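Local coordinates for glycerol dehydratase (Clostridium butyricum, PDB 1R9D), which probably acts as a glycyl radical lyase that dehydrates glycerol without coenzyme B12, at residues Thr396-Val410 with Phe727-Ile739. Residues are numbered along the deposited sequence; the frame is centred on the assembly and turned at random.
Sequences TREGLGLPAYYNDEV and FDQKGFHVQFNVI
The antiparallel strand pairing of Tyr405 and Tyr406 with Val734 and His733 joins two neighbouring strands of a mixed sheet in the PFL-like glycyl radical enzyme fold. Tyr405 and Val734 form the hydrogen-bonded pair, Tyr405 N reaching Val734 O at 2.9 Å and Val734 N returning to Tyr405 O at 3.2 Å; Asn407 N extends the pairing to Phe732 O at 3.0 Å. At the non-hydrogen-bonded pair, His733 CD2 lies over one face of the Tyr406 ring, the two rings inclined at 46°.

Asn407 ends the strand and N-caps the next helix. With CG anti to the backbone N (chi1 -171°), its amide stacks nearly parallel to the Phe727 ring, and CB sits 3.4 Å from the ring centroid. ND2 donates to Gly731 O at 2.8 Å, nearly straight (165°) and with the acceptor in the plane of the Asn407 amide, and weakly to Phe727 O; the two bonds together with the ring stacking hold the amide's rotation at the Schellman turn ending helix 712-728. Val410 CG2 packs against Lys730 O.

Toward Gly399 the backbones are bridged by water: one molecule accepts from Gly401 N and lies 2.9 Å from Phe736 O. Tyr405 CE1 meets the edge of the Phe736 ring, while Tyr405 OH shares a hydrogen bond with Thr396 OG1.

Tyr405 and Phe736 pack against Ile723 of helix 712-728. On the sheet, strand 404-407 runs parallel to 375-380, and 733-738 parallel to 702-705.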
ATOM      1  N   THR A 396     -19.829  -4.790  45.236  1.00 25.97           N
ATOM      2  CA  THR A 396     -19.211  -3.489  45.479  1.00 25.62           C
ATOM      3  C   THR A 396     -18.760  -3.374  46.939  1.00 24.82           C
ATOM      4  O   THR A 396     -17.716  -2.798  47.231  1.00 25.09           O
ATOM      5  CB  THR A 396     -20.196  -2.335  45.178  1.00 26.09           C
ATOM      6  OG1 THR A 396     -20.510  -2.327  43.779  1.00 25.94           O
ATOM      7  CG2 THR A 396     -19.588  -1.000  45.560  1.00 26.74           C
ATOM      8  N   ARG A 397     -19.553  -3.930  47.848  1.00 26.40           N
ATOM      9  CA  ARG A 397     -19.225  -3.868  49.268  1.00 27.64           C
ATOM     10  C   ARG A 397     -17.924  -4.600  49.596  1.00 28.50           C
ATOM     11  O   ARG A 397     -17.301  -4.334  50.623  1.00 28.14           O
ATOM     12  CB  ARG A 397     -20.380  -4.436  50.101  1.00 27.96           C
ATOM     13  CG  ARG A 397     -20.172  -4.323  51.605  1.00 29.13           C
ATOM     14  CD  ARG A 397     -21.485  -4.470  52.361  1.00 29.30           C
ATOM     15  NE  ARG A 397     -22.095  -5.783  52.184  1.00 29.64           N
ATOM     16  CZ  ARG A 397     -23.315  -6.101  52.605  1.00 30.43           C
ATOM     17  NH1 ARG A 397     -24.062  -5.196  53.231  1.00 29.69           N
ATOM     18  NH2 ARG A 397     -23.792  -7.321  52.396  1.00 30.72           N
ATOM     19  N   GLU A 398     -17.503  -5.506  48.719  1.00 28.84           N
ATOM     20  CA  GLU A 398     -16.263  -6.249  48.945  1.00 30.41           C
ATOM     21  C   GLU A 398     -15.025  -5.352  48.866  1.00 30.62           C
ATOM     22  O   GLU A 398     -13.950  -5.723  49.340  1.00 31.50           O
ATOM     23  CB  GLU A 398     -16.142  -7.399  47.941  1.00 32.29           C
ATOM     24  CG  GLU A 398     -17.150  -8.527  48.160  1.00 35.26           C
ATOM     25  CD  GLU A 398     -16.955  -9.241  49.489  1.00 38.96           C
ATOM     26  OE1 GLU A 398     -15.812  -9.662  49.777  1.00 40.23           O
ATOM     27  OE2 GLU A 398     -17.944  -9.388  50.243  1.00 40.49           O
ATOM     28  N   GLY A 399     -15.170  -4.178  48.255  1.00 29.89           N
ATOM     29  CA  GLY A 399     -14.056  -3.251  48.162  1.00 29.58           C
ATOM     30  C   GLY A 399     -13.011  -3.501  47.086  1.00 30.41           C
ATOM     31  O   GLY A 399     -11.868  -3.067  47.221  1.00 31.06           O
ATOM     32  N   LEU A 400     -13.396  -4.185  46.014  1.00 29.70           N
ATOM     33  CA  LEU A 400     -12.474  -4.476  44.922  1.00 30.97           C
ATOM     34  C   LEU A 400     -12.600  -3.418  43.827  1.00 31.49           C
ATOM     35  O   LEU A 400     -11.828  -3.409  42.866  1.00 31.09           O
ATOM     36  CB  LEU A 400     -12.783  -5.853  44.334  1.00 30.83           C
ATOM     37  CG  LEU A 400     -12.819  -7.017  45.327  1.00 32.16           C
ATOM     38  CD1 LEU A 400     -13.332  -8.265  44.626  1.00 32.58           C
ATOM     39  CD2 LEU A 400     -11.427  -7.250  45.906  1.00 33.39           C
ATOM     40  N   GLY A 401     -13.576  -2.526  43.980  1.00 31.10           N
ATOM     41  CA  GLY A 401     -13.790  -1.490  42.986  1.00 31.75           C
ATOM     42  C   GLY A 401     -14.733  -1.989  41.905  1.00 32.80           C
ATOM     43  O   GLY A 401     -15.060  -1.265  40.960  1.00 33.09           O
ATOM     44  N   LEU A 402     -15.180  -3.232  42.057  1.00 32.80           N
ATOM     45  CA  LEU A 402     -16.081  -3.863  41.102  1.00 32.52           C
ATOM     46  C   LEU A 402     -17.496  -3.916  41.652  1.00 31.93           C
ATOM     47  O   LEU A 402     -17.695  -3.917  42.867  1.00 33.46           O
ATOM     48  CB  LEU A 402     -15.621  -5.294  40.813  1.00 33.86           C
ATOM     49  CG  LEU A 402     -14.167  -5.507  40.404  1.00 34.41           C
ATOM     50  CD1 LEU A 402     -13.866  -7.005  40.410  1.00 35.73           C
ATOM     51  CD2 LEU A 402     -13.913  -4.902  39.029  1.00 35.04           C
ATOM     52  N   PRO A 403     -18.503  -3.942  40.764  1.00 29.18           N
ATOM     53  CA  PRO A 403     -18.315  -3.911  39.311  1.00 27.98           C
ATOM     54  C   PRO A 403     -18.559  -2.490  38.817  1.00 26.86           C
ATOM     55  O   PRO A 403     -19.033  -1.642  39.573  1.00 27.24           O
ATOM     56  CB  PRO A 403     -19.397  -4.855  38.818  1.00 27.71           C
ATOM     57  CG  PRO A 403     -20.545  -4.485  39.724  1.00 29.20           C
ATOM     58  CD  PRO A 403     -19.872  -4.383  41.096  1.00 29.00           C
ATOM     59  N   ALA A 404     -18.222  -2.226  37.560  1.00 24.95           N
ATOM     60  CA  ALA A 404     -18.487  -0.915  36.982  1.00 23.65           C
ATOM     61  C   ALA A 404     -19.938  -1.035  36.510  1.00 22.76           C
ATOM     62  O   ALA A 404     -20.335  -2.098  36.033  1.00 22.00           O
ATOM     63  CB  ALA A 404     -17.556  -0.659  35.803  1.00 23.57           C
ATOM     64  N   TYR A 405     -20.727   0.032  36.663  1.00 21.01           N
ATOM     65  CA  TYR A 405     -22.136   0.025  36.257  1.00 21.23           C
ATOM     66  C   TYR A 405     -22.335   0.856  34.999  1.00 20.59           C
ATOM     67  O   TYR A 405     -21.800   1.959  34.899  1.00 20.27           O
ATOM     68  CB  TYR A 405     -23.032   0.592  37.373  1.00 21.88           C
ATOM     69  CG  TYR A 405     -22.985  -0.188  38.674  1.00 22.29           C
ATOM     70  CD1 TYR A 405     -21.913  -0.052  39.554  1.00 24.04           C
ATOM     71  CD2 TYR A 405     -24.002  -1.074  39.011  1.00 22.17           C
ATOM     72  CE1 TYR A 405     -21.858  -0.784  40.744  1.00 23.52           C
ATOM     73  CE2 TYR A 405     -23.956  -1.815  40.199  1.00 23.88           C
ATOM     74  CZ  TYR A 405     -22.882  -1.661  41.056  1.00 23.47           C
ATOM     75  OH  TYR A 405     -22.834  -2.383  42.230  1.00 24.57           O
ATOM     76  N   TYR A 406     -23.101   0.323  34.046  1.00 20.68           N
ATOM     77  CA  TYR A 406     -23.367   1.013  32.782  1.00 20.70           C
ATOM     78  C   TYR A 406     -24.852   1.154  32.515  1.00 20.80           C
ATOM     79  O   TYR A 406     -25.623   0.219  32.729  1.00 20.83           O
ATOM     80  CB  TYR A 406     -22.687   0.276  31.625  1.00 20.46           C
ATOM     81  CG  TYR A 406     -21.193   0.244  31.786  1.00 20.87           C
ATOM     82  CD1 TYR A 406     -20.575  -0.762  32.530  1.00 21.10           C
ATOM     83  CD2 TYR A 406     -20.402   1.256  31.256  1.00 20.17           C
ATOM     84  CE1 TYR A 406     -19.201  -0.750  32.744  1.00 22.66           C
ATOM     85  CE2 TYR A 406     -19.026   1.277  31.461  1.00 22.21           C
ATOM     86  CZ  TYR A 406     -18.436   0.270  32.210  1.00 22.84           C
ATOM     87  OH  TYR A 406     -17.080   0.293  32.427  1.00 24.14           O
ATOM     88  N   ASN A 407     -25.236   2.326  32.012  1.00 20.65           N
ATOM     89  CA  ASN A 407     -26.637   2.659  31.761  1.00 21.06           C
ATOM     90  C   ASN A 407     -27.168   2.401  30.348  1.00 20.05           C
ATOM     91  O   ASN A 407     -26.897   3.160  29.431  1.00 20.62           O
ATOM     92  CB  ASN A 407     -26.843   4.134  32.136  1.00 21.23           C
ATOM     93  CG  ASN A 407     -28.296   4.551  32.121  1.00 22.72           C
ATOM     94  OD1 ASN A 407     -29.193   3.713  32.064  1.00 22.00           O
ATOM     95  ND2 ASN A 407     -28.535   5.859  32.196  1.00 23.67           N
ATOM     96  N   ASP A 408     -27.930   1.322  30.194  1.00 21.43           N
ATOM     97  CA  ASP A 408     -28.540   0.952  28.913  1.00 21.30           C
ATOM     98  C   ASP A 408     -29.395   2.088  28.352  1.00 21.66           C
ATOM     99  O   ASP A 408     -29.429   2.321  27.143  1.00 22.43           O
ATOM    100  CB  ASP A 408     -29.475  -0.239  29.101  1.00 21.43           C
ATOM    101  CG  ASP A 408     -28.766  -1.580  29.055  1.00 22.66           C
ATOM    102  OD1 ASP A 408     -27.537  -1.638  29.265  1.00 22.40           O
ATOM    103  OD2 ASP A 408     -29.473  -2.585  28.819  1.00 23.57           O
ATOM    104  N   GLU A 409     -30.101   2.772  29.246  1.00 21.89           N
ATOM    105  CA  GLU A 409     -31.016   3.842  28.851  1.00 22.71           C
ATOM    106  C   GLU A 409     -30.369   5.006  28.111  1.00 22.75           C
ATOM    107  O   GLU A 409     -31.030   5.690  27.331  1.00 23.78           O
ATOM    108  CB  GLU A 409     -31.781   4.338  30.082  1.00 24.94           C
ATOM    109  CG  GLU A 409     -32.541   3.233  30.845  1.00 26.15           C
ATOM    110  CD  GLU A 409     -33.639   2.567  30.025  1.00 29.98           C
ATOM    111  OE1 GLU A 409     -34.335   3.280  29.266  1.00 31.11           O
ATOM    112  OE2 GLU A 409     -33.829   1.332  30.154  1.00 27.02           O
ATOM    113  N   VAL A 410     -29.083   5.243  28.356  1.00 21.55           N
ATOM    114  CA  VAL A 410     -28.357   6.308  27.666  1.00 21.57           C
ATOM    115  C   VAL A 410     -27.520   5.716  26.532  1.00 20.73           C
ATOM    116  O   VAL A 410     -27.511   6.220  25.408  1.00 20.43           O
ATOM    117  CB  VAL A 410     -27.391   7.068  28.623  1.00 22.53           C
ATOM    118  CG1 VAL A 410     -26.440   7.956  27.820  1.00 25.30           C
ATOM    119  CG2 VAL A 410     -28.182   7.917  29.595  1.00 25.34           C
ATOM    120  N   PHE A 727     -28.694   7.178  36.896  1.00 22.91           N
ATOM    121  CA  PHE A 727     -29.024   6.665  35.572  1.00 22.66           C
ATOM    122  C   PHE A 727     -30.356   7.210  35.055  1.00 23.33           C
ATOM    123  O   PHE A 727     -30.506   7.429  33.859  1.00 23.21           O
ATOM    124  CB  PHE A 727     -29.027   5.130  35.579  1.00 21.55           C
ATOM    125  CG  PHE A 727     -27.644   4.521  35.548  1.00 21.90           C
ATOM    126  CD1 PHE A 727     -26.508   5.328  35.555  1.00 22.41           C
ATOM    127  CD2 PHE A 727     -27.479   3.140  35.519  1.00 22.56           C
ATOM    128  CE1 PHE A 727     -25.221   4.762  35.534  1.00 24.09           C
ATOM    129  CE2 PHE A 727     -26.204   2.571  35.499  1.00 21.57           C
ATOM    130  CZ  PHE A 727     -25.081   3.378  35.506  1.00 22.58           C
ATOM    131  N   ASP A 728     -31.318   7.436  35.947  1.00 24.56           N
ATOM    132  CA  ASP A 728     -32.602   7.989  35.515  1.00 26.20           C
ATOM    133  C   ASP A 728     -32.387   9.412  35.000  1.00 26.84           C
ATOM    134  O   ASP A 728     -33.135   9.890  34.139  1.00 25.94           O
ATOM    135  CB  ASP A 728     -33.616   8.011  36.664  1.00 29.16           C
ATOM    136  CG  ASP A 728     -34.059   6.616  37.086  1.00 33.24           C
ATOM    137  OD1 ASP A 728     -33.929   5.666  36.279  1.00 34.33           O
ATOM    138  OD2 ASP A 728     -34.554   6.473  38.226  1.00 35.00           O
ATOM    139  N   GLN A 729     -31.357  10.075  35.529  1.00 26.33           N
ATOM    140  CA  GLN A 729     -31.005  11.442  35.141  1.00 27.99           C
ATOM    141  C   GLN A 729     -30.116  11.452  33.897  1.00 28.06           C
ATOM    142  O   GLN A 729     -29.595  12.496  33.501  1.00 28.24           O
ATOM    143  CB  GLN A 729     -30.269  12.153  36.282  1.00 30.30           C
ATOM    144  CG  GLN A 729     -31.058  12.332  37.575  1.00 35.46           C
ATOM    145  CD  GLN A 729     -31.901  13.587  37.584  1.00 39.37           C
ATOM    146  OE1 GLN A 729     -33.003  13.616  37.036  1.00 42.87           O
ATOM    147  NE2 GLN A 729     -31.380  14.643  38.200  1.00 39.91           N
ATOM    148  N   LYS A 730     -29.937  10.276  33.302  1.00 26.99           N
ATOM    149  CA  LYS A 730     -29.153  10.101  32.084  1.00 26.99           C
ATOM    150  C   LYS A 730     -27.638  10.050  32.234  1.00 26.75           C
ATOM    151  O   LYS A 730     -26.910  10.472  31.337  1.00 27.75           O
ATOM    152  CB  LYS A 730     -29.538  11.168  31.047  1.00 28.67           C
ATOM    153  CG  LYS A 730     -31.030  11.179  30.704  1.00 30.72           C
ATOM    154  CD  LYS A 730     -31.504   9.807  30.261  1.00 30.81           C
ATOM    155  CE  LYS A 730     -32.999   9.791  29.966  1.00 31.95           C
ATOM    156  NZ  LYS A 730     -33.451   8.411  29.639  1.00 31.86           N
ATOM    157  N   GLY A 731     -27.164   9.539  33.368  1.00 25.68           N
ATOM    158  CA  GLY A 731     -25.733   9.390  33.563  1.00 24.88           C
ATOM    159  C   GLY A 731     -25.316   8.175  32.748  1.00 24.61           C
ATOM    160  O   GLY A 731     -26.141   7.294  32.496  1.00 24.58           O
ATOM    161  N   PHE A 732     -24.045   8.114  32.360  1.00 23.30           N
ATOM    162  CA  PHE A 732     -23.512   7.037  31.520  1.00 23.22           C
ATOM    163  C   PHE A 732     -22.966   5.830  32.287  1.00 23.90           C
ATOM    164  O   PHE A 732     -23.317   4.677  32.003  1.00 23.33           O
ATOM    165  CB  PHE A 732     -22.390   7.621  30.650  1.00 23.66           C
ATOM    166  CG  PHE A 732     -21.992   6.762  29.481  1.00 25.02           C
ATOM    167  CD1 PHE A 732     -22.406   7.090  28.192  1.00 25.47           C
ATOM    168  CD2 PHE A 732     -21.164   5.656  29.657  1.00 25.30           C
ATOM    169  CE1 PHE A 732     -22.000   6.332  27.091  1.00 25.97           C
ATOM    170  CE2 PHE A 732     -20.751   4.888  28.562  1.00 26.30           C
ATOM    171  CZ  PHE A 732     -21.170   5.229  27.277  1.00 25.26           C
ATOM    172  N   HIS A 733     -22.094   6.108  33.247  1.00 23.04           N
ATOM    173  CA  HIS A 733     -21.439   5.067  34.033  1.00 23.12           C
ATOM    174  C   HIS A 733     -21.055   5.552  35.428  1.00 23.25           C
ATOM    175  O   HIS A 733     -20.870   6.744  35.646  1.00 23.01           O
ATOM    176  CB  HIS A 733     -20.169   4.611  33.285  1.00 24.06           C
ATOM    177  CG  HIS A 733     -19.025   4.237  34.182  1.00 23.88           C
ATOM    178  ND1 HIS A 733     -18.271   5.168  34.865  1.00 24.54           N
ATOM    179  CD2 HIS A 733     -18.528   3.026  34.530  1.00 23.13           C
ATOM    180  CE1 HIS A 733     -17.362   4.547  35.596  1.00 24.70           C
ATOM    181  NE2 HIS A 733     -17.496   3.247  35.412  1.00 23.34           N
ATOM    182  N   VAL A 734     -20.943   4.615  36.366  1.00 22.34           N
ATOM    183  CA  VAL A 734     -20.509   4.940  37.715  1.00 22.31           C
ATOM    184  C   VAL A 734     -19.879   3.687  38.333  1.00 22.76           C
ATOM    185  O   VAL A 734     -20.256   2.562  38.003  1.00 21.62           O
ATOM    186  CB  VAL A 734     -21.686   5.473  38.591  1.00 22.28           C
ATOM    187  CG1 VAL A 734     -22.681   4.364  38.889  1.00 23.33           C
ATOM    188  CG2 VAL A 734     -21.134   6.093  39.878  1.00 22.71           C
ATOM    189  N   GLN A 735     -18.892   3.885  39.200  1.00 22.90           N
ATOM    190  CA  GLN A 735     -18.220   2.767  39.856  1.00 23.05           C
ATOM    191  C   GLN A 735     -17.775   3.266  41.224  1.00 24.00           C
ATOM    192  O   GLN A 735     -17.612   4.472  41.413  1.00 22.62           O
ATOM    193  CB  GLN A 735     -17.024   2.317  39.024  1.00 23.02           C
ATOM    194  CG  GLN A 735     -15.981   3.390  38.822  1.00 23.08           C
ATOM    195  CD  GLN A 735     -14.985   3.035  37.744  1.00 24.18           C
ATOM    196  OE1 GLN A 735     -13.913   3.640  37.651  1.00 26.69           O
ATOM    197  NE2 GLN A 735     -15.336   2.062  36.908  1.00 22.59           N
ATOM    198  N   PHE A 736     -17.560   2.352  42.167  1.00 24.44           N
ATOM    199  CA  PHE A 736     -17.207   2.762  43.521  1.00 24.39           C
ATOM    200  C   PHE A 736     -16.053   2.068  44.224  1.00 25.88           C
ATOM    201  O   PHE A 736     -15.880   0.855  44.119  1.00 26.82           O
ATOM    202  CB  PHE A 736     -18.419   2.606  44.447  1.00 23.75           C
ATOM    203  CG  PHE A 736     -19.708   3.105  43.866  1.00 23.34           C
ATOM    204  CD1 PHE A 736     -20.467   2.298  43.025  1.00 24.17           C
ATOM    205  CD2 PHE A 736     -20.161   4.387  44.153  1.00 24.49           C
ATOM    206  CE1 PHE A 736     -21.663   2.764  42.474  1.00 24.08           C
ATOM    207  CE2 PHE A 736     -21.351   4.863  43.609  1.00 22.80           C
ATOM    208  CZ  PHE A 736     -22.105   4.051  42.767  1.00 23.79           C
ATOM    209  N   ASN A 737     -15.287   2.862  44.963  1.00 26.38           N
ATOM    210  CA  ASN A 737     -14.209   2.346  45.790  1.00 27.24           C
ATOM    211  C   ASN A 737     -14.874   2.328  47.165  1.00 28.82           C
ATOM    212  O   ASN A 737     -15.617   3.250  47.516  1.00 27.33           O
ATOM    213  CB  ASN A 737     -13.012   3.299  45.827  1.00 27.43           C
ATOM    214  CG  ASN A 737     -11.825   2.788  45.027  1.00 27.96           C
ATOM    215  OD1 ASN A 737     -11.512   1.593  45.045  1.00 27.82           O
ATOM    216  ND2 ASN A 737     -11.142   3.694  44.341  1.00 26.26           N
ATOM    217  N   VAL A 738     -14.644   1.266  47.925  1.00 29.18           N
ATOM    218  CA  VAL A 738     -15.204   1.147  49.265  1.00 30.65           C
ATOM    219  C   VAL A 738     -14.081   0.557  50.097  1.00 32.65           C
ATOM    220  O   VAL A 738     -13.974  -0.661  50.233  1.00 32.40           O
ATOM    221  CB  VAL A 738     -16.414   0.190  49.304  1.00 29.82           C
ATOM    222  CG1 VAL A 738     -16.992   0.135  50.715  1.00 29.46           C
ATOM    223  CG2 VAL A 738     -17.480   0.652  48.323  1.00 29.85           C
ATOM    224  N   ILE A 739     -13.238   1.423  50.641  1.00 34.52           N
ATOM    225  CA  ILE A 739     -12.108   0.959  51.427  1.00 37.12           C
ATOM    226  C   ILE A 739     -11.745   1.905  52.564  1.00 38.02           C
ATOM    227  O   ILE A 739     -12.047   3.101  52.527  1.00 38.10           O
ATOM    228  CB  ILE A 739     -10.868   0.767  50.524  1.00 38.96           C
ATOM    229  CG1 ILE A 739      -9.770   0.027  51.288  1.00 39.86           C
ATOM    230  CG2 ILE A 739     -10.370   2.125  50.035  1.00 38.92           C
ATOM    231  CD1 ILE A 739      -8.568  -0.314  50.441  1.00 41.53           C
TER
HETATM  232  O   HOH W   1     -15.745  -1.493  45.759  1.00 28.62           O
HETATM  233  O   HOH W   2     -12.370  -0.173  46.933  1.00 34.46           O
HETATM  234  O   HOH W   3     -18.146  -0.448  41.897  1.00 33.68           O
HETATM  235  O   HOH W   4     -31.977   8.361  27.368  1.00 37.63           O